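Local structure of glucose-resistance amylase regulator (Weissella paramesenteroides ATCC 33313, 4RK6) at residues K236-K241 against T272-R277; I129-D134 against I194-M199; V13-P18 against L43-L48. The protein binds alpha-D-glucose in the cleft of its periplasmic-binding-protein-like core and, as a LacI-family member, probably regulates transcription by binding DNA. All blocks are in the same frame, centred on the assembly; numbering follows the deposited sequence.

Contact 1 of 3, residues K236-K241 against T272-R277; sequences KLTTVK and TELIQR
Thr239 and Ile275 trade backbone bonds in both directions, forming a hydrogen-bonded pair at one end of a short antiparallel ladder between 238-241 and 273-275. Ile275 N lies 2.7 Å from Thr239 O, and the return bond runs from Thr239 N to Ile275 O. Lys241 N continues the ladder to Glu273 O, while Val240 and Leu274 make the non-hydrogen-bonded pair between these two rungs.

Past the last rung a side chain takes over the backbone's role. Thr238 OG1, set beside its own N and opposite its carbonyl carbon (chi1 -65°), accepts the amide of Arg277 at 2.9 Å from Arg277 N. The side chain of Arg277, extended from CG to NE, then passes over the loop residues before strand 238-241, its CG and CD close to Leu237 O, and its NH1 gives a bent bond to Leu237 O (3.1 Å, 146° at the hydrogen). NH1 also bonds to Thr230 OG1. The methyl CG2 of Ile275 lies over one face of the guanidinium, offset toward its rim.

Apolar contacts divide between the two faces of the sheet. On the face of Val240 and Leu274, Val240 CG2 lies 4.2 Å from Leu274 CG. Val240 CG1 also meets Thr272 CB at 3.7 Å, and both residues touch Met113 of helix 110-123. On the other face the aliphatic part of Lys241 crosses Ile275, with CD 3.7 Å from Ile275 CD1.

Beta-branched residues suit these extended backbones, and threonine adds a hydroxyl where the ladder runs out. Long polar chains suit this partly exposed part of the sheet because their methylenes pack across it; Lys236 NZ ends on Glu231 O. The chemistry implies an antiparallel strand junction, in the C-terminal half of a periplasmic-binding-protein-like fold, prolonged by side-chain bonds, with strand 238-241 leading directly to Gln242 of the glucose pocket.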
loop_
_atom_site.group_PDB
_atom_site.type_symbol
_atom_site.label_atom_id
_atom_site.label_comp_id
_atom_site.label_asym_id
_atom_site.label_seq_id
_atom_site.Cartn_x
_atom_site.Cartn_y
_atom_site.Cartn_z
ATOM N N LYS A 236 19.207 0.145 -0.686
ATOM C CA LYS A 236 18.276 -0.098 0.416
ATOM C C LYS A 236 18.401 1.047 1.423
ATOM O O LYS A 236 19.508 1.521 1.711
ATOM C CB LYS A 236 18.560 -1.442 1.093
ATOM C CG LYS A 236 18.219 -2.667 0.241
ATOM C CD LYS A 236 18.712 -3.952 0.896
ATOM C CE LYS A 236 18.212 -5.205 0.181
ATOM N NZ LYS A 236 16.826 -5.612 0.564
ATOM N N LEU A 237 17.269 1.465 1.960
ATOM C CA LEU A 237 17.217 2.656 2.812
ATOM C C LEU A 237 17.410 2.347 4.279
ATOM O O LEU A 237 16.715 1.510 4.863
ATOM C CB LEU A 237 15.891 3.396 2.611
ATOM C CG LEU A 237 15.788 4.161 1.306
ATOM C CD1 LEU A 237 14.327 4.347 0.910
ATOM C CD2 LEU A 237 16.518 5.511 1.415
ATOM N N THR A 238 18.366 3.062 4.854
ATOM C CA THR A 238 18.526 3.165 6.306
ATOM C C THR A 238 17.263 3.836 6.833
ATOM O O THR A 238 16.736 4.797 6.223
ATOM C CB THR A 238 19.794 3.949 6.620
ATOM O OG1 THR A 238 20.917 3.181 6.152
ATOM C CG2 THR A 238 19.958 4.199 8.114
ATOM N N THR A 239 16.721 3.302 7.928
ATOM C CA THR A 239 15.388 3.689 8.340
ATOM C C THR A 239 15.185 3.513 9.858
ATOM O O THR A 239 15.793 2.621 10.479
ATOM C CB THR A 239 14.336 2.876 7.551
ATOM O OG1 THR A 239 13.034 3.415 7.766
ATOM C CG2 THR A 239 14.345 1.377 7.933
ATOM N N VAL A 240 14.351 4.371 10.447
ATOM C CA VAL A 240 13.776 4.089 11.775
ATOM C C VAL A 240 12.519 3.281 11.572
ATOM O O VAL A 240 11.490 3.765 11.063
ATOM C CB VAL A 240 13.486 5.353 12.618
ATOM C CG1 VAL A 240 12.687 5.005 13.886
ATOM C CG2 VAL A 240 14.788 6.025 12.990
ATOM N N LYS A 241 12.589 2.021 11.971
ATOM C CA LYS A 241 11.467 1.130 11.831
ATOM C C LYS A 241 10.511 1.258 13.009
ATOM O O LYS A 241 10.905 1.028 14.150
ATOM C CB LYS A 241 11.921 -0.317 11.734
ATOM C CG LYS A 241 10.782 -1.239 11.302
ATOM C CD LYS A 241 11.296 -2.653 11.077
ATOM C CE LYS A 241 10.480 -3.412 10.049
ATOM N NZ LYS A 241 9.102 -3.624 10.519
ATOM N N THR A 272 11.300 1.823 18.997
ATOM C CA THR A 272 11.709 1.745 17.592
ATOM C C THR A 272 13.180 1.381 17.536
ATOM O O THR A 272 13.865 1.257 18.557
ATOM C CB THR A 272 11.508 3.083 16.850
ATOM O OG1 THR A 272 12.394 4.080 17.364
ATOM C CG2 THR A 272 10.096 3.540 16.974
ATOM N N GLU A 273 13.684 1.239 16.328
ATOM C CA GLU A 273 15.076 0.903 16.149
ATOM C C GLU A 273 15.520 1.440 14.796
ATOM O O GLU A 273 14.720 1.483 13.851
ATOM C CB GLU A 273 15.240 -0.603 16.172
ATOM C CG GLU A 273 14.387 -1.336 15.136
ATOM C CD GLU A 273 14.247 -2.826 15.432
ATOM O OE1 GLU A 273 14.522 -3.247 16.590
ATOM O OE2 GLU A 273 13.876 -3.575 14.493
ATOM N N LEU A 274 16.779 1.815 14.744
ATOM C CA LEU A 274 17.356 2.399 13.554
ATOM C C LEU A 274 18.064 1.264 12.834
ATOM O O LEU A 274 18.978 0.648 13.378
ATOM C CB LEU A 274 18.294 3.533 13.952
ATOM C CG LEU A 274 18.711 4.435 12.795
ATOM C CD1 LEU A 274 19.236 5.770 13.321
ATOM C CD2 LEU A 274 19.764 3.769 11.919
ATOM N N ILE A 275 17.567 0.921 11.649
ATOM C CA ILE A 275 18.129 -0.132 10.859
ATOM C C ILE A 275 19.039 0.438 9.801
ATOM O O ILE A 275 18.614 1.174 8.894
ATOM C CB ILE A 275 17.032 -0.972 10.187
ATOM C CG1 ILE A 275 16.093 -1.540 11.240
ATOM C CG2 ILE A 275 17.666 -2.079 9.355
ATOM C CD1 ILE A 275 14.957 -2.338 10.671
ATOM N N GLN A 276 20.307 0.088 9.916
ATOM C CA GLN A 276 21.324 0.608 9.028
ATOM C C GLN A 276 21.391 -0.271 7.815
ATOM O O GLN A 276 21.558 -1.481 7.943
ATOM C CB GLN A 276 22.645 0.607 9.788
ATOM C CG GLN A 276 23.833 1.107 9.051
ATOM C CD GLN A 276 25.047 0.601 9.745
ATOM O OE1 GLN A 276 25.235 0.878 10.933
ATOM N NE2 GLN A 276 25.839 -0.201 9.047
ATOM N N ARG A 277 21.202 0.345 6.648
ATOM C CA ARG A 277 21.281 -0.355 5.370
ATOM C C ARG A 277 22.331 0.347 4.499
ATOM O O ARG A 277 23.457 0.455 4.926
ATOM C CB ARG A 277 19.903 -0.464 4.719
ATOM C CG ARG A 277 18.900 -1.186 5.607
ATOM C CD ARG A 277 17.830 -1.856 4.788
ATOM N NE ARG A 277 16.889 -2.636 5.584
ATOM C CZ ARG A 277 15.653 -2.264 5.862
ATOM N NH1 ARG A 277 15.199 -1.083 5.468
ATOM N NH2 ARG A 277 14.872 -3.082 6.544
#

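Contact 2 of 3, residues I129-D134 against I194-M199; sequences IALVGD and IATADM. With GLC (alpha-D-glucopyranose), chain C.
Thr196 reaches across to the turn at Gly133 and Asp134, where its OG1 accepts the amide of Asp134 at 3.0 Å from Asp134 N. The hydroxyl sits between the threonine's own N and carbonyl carbon (chi1 64°), which turns it toward the turn and brings OG1 to 3.2 Å from Gly133 CA. Gly133 suits this place twice over: any CB would collide with that hydroxyl, and its backbone angles would press a CB against the preceding carbonyl. Thr196 OG1 also bonds to His170 ND1, so two partners fix the hydroxyl's position.

Thr196 and Ala197 both belong to the glucose pocket. They meet the sugar by van der Waals contact at its C6 end: Ala197 CB is 3.7 Å from GLC C6, and Thr196 O lies equally near that carbon. The small alanine occupies the N-cap position of helix 198-210, while polar residues elsewhere, among them Asp225, Arg145 and Gln242, bond to the glucose.

Behind this first shell stands a parallel ladder that places Thr196. Ile194 N bonds to Ala130 O at 2.7 Å, Val132 N to Ile194 O, and Thr196 N to Val132 O. Side chains back it up: Leu131 CD1 lies 3.9 Å from both Ile194 CG2 and Thr196 CG2, with the leucine and threonine side chains crossing at about a right angle. Ile129 CG2 meets Ile194 CD1 more distantly.

Ile129, Leu131 and Ile194 suit this place because their branched apolar chains fill the buried layer between the sheet and helices 110-123 and 144-155, with Phe149 touching all three. Strand 129-132 bonds on its other side to strand 163-166, while strand 192-195 lies between it and strand 220-223; from the end of 192-195 the chain passes through the sugar-contacting residues into helix 198-210.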
loop_
_atom_site.group_PDB
_atom_site.type_symbol
_atom_site.label_atom_id
_atom_site.label_comp_id
_atom_site.label_asym_id
_atom_site.label_seq_id
_atom_site.Cartn_x
_atom_site.Cartn_y
_atom_site.Cartn_z
ATOM N N ILE A 129 21.964 19.329 7.244
ATOM C CA ILE A 129 20.955 18.250 7.168
ATOM C C ILE A 129 19.583 18.812 6.860
ATOM O O ILE A 129 19.176 19.822 7.425
ATOM C CB ILE A 129 20.906 17.409 8.464
ATOM C CG1 ILE A 129 22.288 16.856 8.795
ATOM C CG2 ILE A 129 19.924 16.248 8.332
ATOM C CD1 ILE A 129 22.391 16.059 10.070
ATOM N N ALA A 130 18.876 18.174 5.935
ATOM C CA ALA A 130 17.525 18.570 5.584
ATOM C C ALA A 130 16.481 17.597 6.164
ATOM O O ALA A 130 16.729 16.394 6.244
ATOM C CB ALA A 130 17.370 18.659 4.087
ATOM N N LEU A 131 15.333 18.143 6.564
ATOM C CA LEU A 131 14.131 17.366 6.818
ATOM C C LEU A 131 13.232 17.541 5.607
ATOM O O LEU A 131 12.875 18.664 5.236
ATOM C CB LEU A 131 13.423 17.839 8.104
ATOM C CG LEU A 131 12.173 17.043 8.499
ATOM C CD1 LEU A 131 12.552 15.667 9.010
ATOM C CD2 LEU A 131 11.389 17.769 9.584
ATOM N N VAL A 132 12.875 16.418 4.978
ATOM C CA VAL A 132 12.088 16.424 3.739
ATOM C C VAL A 132 10.842 15.579 3.922
ATOM O O VAL A 132 10.919 14.454 4.377
ATOM C CB VAL A 132 12.886 15.890 2.518
ATOM C CG1 VAL A 132 12.043 15.953 1.257
ATOM C CG2 VAL A 132 14.169 16.692 2.334
ATOM N N GLY A 133 9.688 16.140 3.587
ATOM C CA GLY A 133 8.427 15.459 3.738
ATOM C C GLY A 133 7.375 16.402 4.271
ATOM O O GLY A 133 7.191 17.504 3.744
ATOM N N ASP A 134 6.670 15.968 5.302
ATOM C CA ASP A 134 5.655 16.808 5.930
ATOM C C ASP A 134 6.328 17.724 6.967
ATOM O O ASP A 134 6.563 17.333 8.103
ATOM C CB ASP A 134 4.533 15.943 6.509
ATOM C CG ASP A 134 3.367 16.766 7.025
ATOM O OD1 ASP A 134 3.478 17.997 7.052
ATOM O OD2 ASP A 134 2.336 16.185 7.389
ATOM N N ILE A 194 16.688 13.695 6.033
ATOM C CA ILE A 194 15.836 12.847 6.844
ATOM C C ILE A 194 14.468 12.906 6.196
ATOM O O ILE A 194 13.844 13.966 6.108
ATOM C CB ILE A 194 15.755 13.334 8.298
ATOM C CG1 ILE A 194 17.150 13.304 8.928
ATOM C CG2 ILE A 194 14.794 12.462 9.076
ATOM C CD1 ILE A 194 17.261 13.910 10.305
ATOM N N ALA A 195 13.996 11.768 5.713
ATOM C CA ALA A 195 12.724 11.695 5.011
ATOM C C ALA A 195 11.609 11.317 5.969
ATOM O O ALA A 195 11.731 10.311 6.670
ATOM C CB ALA A 195 12.846 10.656 3.898
ATOM N N THR A 196 10.497 12.062 5.985
ATOM C CA THR A 196 9.462 11.832 7.003
ATOM C C THR A 196 8.616 10.582 6.744
ATOM O O THR A 196 7.829 10.176 7.601
ATOM C CB THR A 196 8.489 13.026 7.168
ATOM O OG1 THR A 196 7.747 13.232 5.955
ATOM C CG2 THR A 196 9.229 14.249 7.549
ATOM N N ALA A 197 8.765 9.993 5.560
ATOM C CA ALA A 197 8.150 8.698 5.255
ATOM C C ALA A 197 8.990 7.984 4.237
ATOM O O ALA A 197 9.786 8.605 3.526
ATOM C CB ALA A 197 6.730 8.868 4.758
ATOM N N ASP A 198 8.872 6.658 4.185
ATOM C CA ASP A 198 9.696 5.870 3.263
ATOM C C ASP A 198 9.624 6.334 1.786
ATOM O O ASP A 198 10.655 6.395 1.101
ATOM C CB ASP A 198 9.331 4.387 3.318
ATOM C CG ASP A 198 9.467 3.798 4.720
ATOM O OD1 ASP A 198 10.346 4.224 5.510
ATOM O OD2 ASP A 198 8.667 2.886 4.997
HETATM N N MSE A 199 8.422 6.664 1.314
HETATM C CA MSE A 199 8.216 7.046 -0.101
HETATM C C MSE A 199 8.943 8.344 -0.397
HETATM O O MSE A 199 9.415 8.534 -1.496
HETATM C CB MSE A 199 6.728 7.151 -0.449
HETATM C CG MSE A 199 6.180 5.803 -0.857
HETATM SE SE MSE A 199 6.938 5.384 -2.623
HETATM C CE MSE A 199 5.636 3.932 -2.889
HETATM C C1 GLC C . 1.598 9.309 9.991
HETATM C C2 GLC C . 2.068 8.639 11.281
HETATM C C3 GLC C . 3.576 8.631 11.434
HETATM C C4 GLC C . 4.222 8.168 10.125
HETATM C C5 GLC C . 3.814 9.150 9.027
HETATM C C6 GLC C . 4.394 8.758 7.670
HETATM O O1 GLC C . 1.592 10.665 10.224
HETATM O O2 GLC C . 1.531 9.308 12.421
HETATM O O3 GLC C . 3.849 7.714 12.487
HETATM O O4 GLC C . 5.606 8.083 10.282
HETATM O O5 GLC C . 2.421 9.137 8.851
HETATM O O6 GLC C . 3.934 7.506 7.267
#

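Contact 3 of 3, residues V13-P18 against L43-L48; sequences VGVVVP and LLITYL
Leu43 CD1 pushes into the valines of the facing strand, coming to 3.2 Å from Val15 CG2, closer than usual van der Waals contact, and to 3.6 Å from Val13 CG2. With CG opposite its backbone N (chi1 -176°), the leucine carries its tip toward them. Ile45 joins the cluster alongside Val15, its CD1 3.6 Å from Val15 CB, and its CG2 meets Val17 CG2. Further along, Val17 and Tyr47 point the same way, Val17 CG1 lying 3.7 Å from Tyr47 CE1. Pro18 O approaches the edge of that ring.

Packing is looser on the face of Gly14, Val16, Thr46 and Leu48. Gly14 presents no side chain there, and Val16 CG1 finds Leu48 CB at 3.7 Å. Thr46 supplies the polar touch: its OG1 gives a weak bond to Val15 O (3.3 Å), which already accepts Thr46 N. This face is nevertheless buried rather than open to solvent; the partly exposed residue is Pro18, at the end of the ladder.

Between the faces five backbone bonds hold all six residue pairs in parallel register, from Leu44 N to Val13 O through Leu48 N to Val17 O; the extended backbone suits the beta-branched valines, Ile45 and Thr46.

The pair belongs to a right-handed beta-alpha-beta unit whose helix 24-39 covers the tighter face through Ile29 and Leu32, whereas helix 52-64 packs on the other through Val58 and Leu62. Strand 69-72 flanks strand 12-18, and Ile45 bonds through its backbone to the second subunit, whose own Ile45 packs against it.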
loop_
_atom_site.group_PDB
_atom_site.type_symbol
_atom_site.label_atom_id
_atom_site.label_comp_id
_atom_site.label_asym_id
_atom_site.label_seq_id
_atom_site.Cartn_x
_atom_site.Cartn_y
_atom_site.Cartn_z
ATOM N N VAL A 13 -15.344 -3.209 17.424
ATOM C CA VAL A 13 -14.543 -1.973 17.502
ATOM C C VAL A 13 -14.376 -1.370 16.118
ATOM O O VAL A 13 -14.371 -2.078 15.105
ATOM C CB VAL A 13 -13.158 -2.170 18.162
ATOM C CG1 VAL A 13 -13.343 -2.675 19.593
ATOM C CG2 VAL A 13 -12.260 -3.075 17.345
ATOM N N GLY A 14 -14.244 -0.051 16.069
ATOM C CA GLY A 14 -14.091 0.651 14.801
ATOM C C GLY A 14 -12.720 1.249 14.673
ATOM O O GLY A 14 -12.066 1.561 15.670
ATOM N N VAL A 15 -12.256 1.407 13.443
ATOM C CA VAL A 15 -10.979 2.071 13.186
ATOM C C VAL A 15 -11.245 3.096 12.111
ATOM O O VAL A 15 -11.895 2.780 11.128
ATOM C CB VAL A 15 -9.894 1.102 12.690
ATOM C CG1 VAL A 15 -8.542 1.798 12.595
ATOM C CG2 VAL A 15 -9.802 -0.097 13.600
ATOM N N VAL A 16 -10.777 4.313 12.336
ATOM C CA VAL A 16 -10.996 5.418 11.403
ATOM C C VAL A 16 -9.649 5.688 10.754
ATOM O O VAL A 16 -8.672 6.029 11.415
ATOM C CB VAL A 16 -11.559 6.681 12.099
ATOM C CG1 VAL A 16 -11.738 7.826 11.101
ATOM C CG2 VAL A 16 -12.895 6.389 12.748
ATOM N N VAL A 17 -9.618 5.507 9.436
ATOM C CA VAL A 17 -8.412 5.653 8.620
ATOM C C VAL A 17 -8.592 6.852 7.673
ATOM O O VAL A 17 -9.653 7.011 7.076
ATOM C CB VAL A 17 -8.186 4.389 7.770
ATOM C CG1 VAL A 17 -6.880 4.460 6.989
ATOM C CG2 VAL A 17 -8.215 3.147 8.660
ATOM N N PRO A 18 -7.575 7.703 7.560
ATOM C CA PRO A 18 -7.689 8.794 6.576
ATOM C C PRO A 18 -7.708 8.274 5.136
ATOM O O PRO A 18 -7.072 7.259 4.830
ATOM C CB PRO A 18 -6.438 9.645 6.826
ATOM C CG PRO A 18 -5.483 8.773 7.556
ATOM C CD PRO A 18 -6.251 7.658 8.210
ATOM N N LEU A 43 -13.838 -6.213 13.790
ATOM C CA LEU A 43 -13.212 -4.946 13.446
ATOM C C LEU A 43 -13.929 -4.297 12.254
ATOM O O LEU A 43 -14.039 -4.893 11.199
ATOM C CB LEU A 43 -11.763 -5.231 13.113
ATOM C CG LEU A 43 -10.862 -4.052 12.817
ATOM C CD1 LEU A 43 -10.852 -3.110 14.020
ATOM C CD2 LEU A 43 -9.475 -4.580 12.503
ATOM N N LEU A 44 -14.450 -3.092 12.439
ATOM C CA LEU A 44 -15.059 -2.309 11.338
ATOM C C LEU A 44 -14.057 -1.248 10.931
ATOM O O LEU A 44 -13.561 -0.510 11.791
ATOM C CB LEU A 44 -16.332 -1.617 11.800
ATOM C CG LEU A 44 -17.681 -2.295 11.577
ATOM C CD1 LEU A 44 -17.643 -3.779 11.920
ATOM C CD2 LEU A 44 -18.737 -1.555 12.390
ATOM N N ILE A 45 -13.765 -1.148 9.640
ATOM C CA ILE A 45 -12.858 -0.137 9.139
ATOM C C ILE A 45 -13.662 0.884 8.321
ATOM O O ILE A 45 -14.482 0.516 7.472
ATOM C CB ILE A 45 -11.761 -0.753 8.256
ATOM C CG1 ILE A 45 -11.024 -1.883 8.985
ATOM C CG2 ILE A 45 -10.807 0.314 7.763
ATOM C CD1 ILE A 45 -10.211 -1.439 10.176
ATOM N N THR A 46 -13.428 2.162 8.604
ATOM C CA THR A 46 -14.123 3.239 7.937
ATOM C C THR A 46 -13.056 4.251 7.513
ATOM O O THR A 46 -12.018 4.381 8.158
ATOM C CB THR A 46 -15.185 3.902 8.863
ATOM O OG1 THR A 46 -14.542 4.482 10.006
ATOM C CG2 THR A 46 -16.229 2.896 9.317
ATOM N N TYR A 47 -13.310 4.958 6.413
ATOM C CA TYR A 47 -12.427 6.026 5.962
ATOM C C TYR A 47 -13.022 7.391 6.271
ATOM O O TYR A 47 -14.248 7.552 6.407
ATOM C CB TYR A 47 -12.109 5.901 4.470
ATOM C CG TYR A 47 -11.243 4.709 4.164
ATOM C CD1 TYR A 47 -9.872 4.748 4.370
ATOM C CD2 TYR A 47 -11.799 3.526 3.683
ATOM C CE1 TYR A 47 -9.071 3.652 4.094
ATOM C CE2 TYR A 47 -11.005 2.421 3.410
ATOM C CZ TYR A 47 -9.641 2.491 3.616
ATOM O OH TYR A 47 -8.841 1.404 3.348
ATOM N N LEU A 48 -12.133 8.359 6.437
ATOM C CA LEU A 48 -12.519 9.722 6.781
ATOM C C LEU A 48 -11.866 10.694 5.803
ATOM O O LEU A 48 -10.638 10.685 5.640
ATOM C CB LEU A 48 -12.062 10.045 8.201
ATOM C CG LEU A 48 -12.741 11.248 8.847
ATOM C CD1 LEU A 48 -14.087 10.823 9.415
ATOM C CD2 LEU A 48 -11.850 11.820 9.930
#

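How the contacts relate
Contact 3 and contact 2 are both buried parallel strand pairs, but they lie on opposite sides of the chain's centre, their centres about 27 Å apart; contact 3 meets the second subunit along 43-48, whereas contact 2 ends in residues that touch glucose. Contact 1 is antiparallel and only partly buried, relying on a threonine hydroxyl and an arginine side chain where contact 3 relies chiefly on valine and leucine. Contacts 1 and 2 touch, Thr239 OG1 lying 3.6 Å from Asp198 OD1, and Thr223 bonds to both side chains. These two lie in the sheet of one subdomain and contact 3 in that of the other, as in other periplasmic-binding-protein-like folds, with glucose between them.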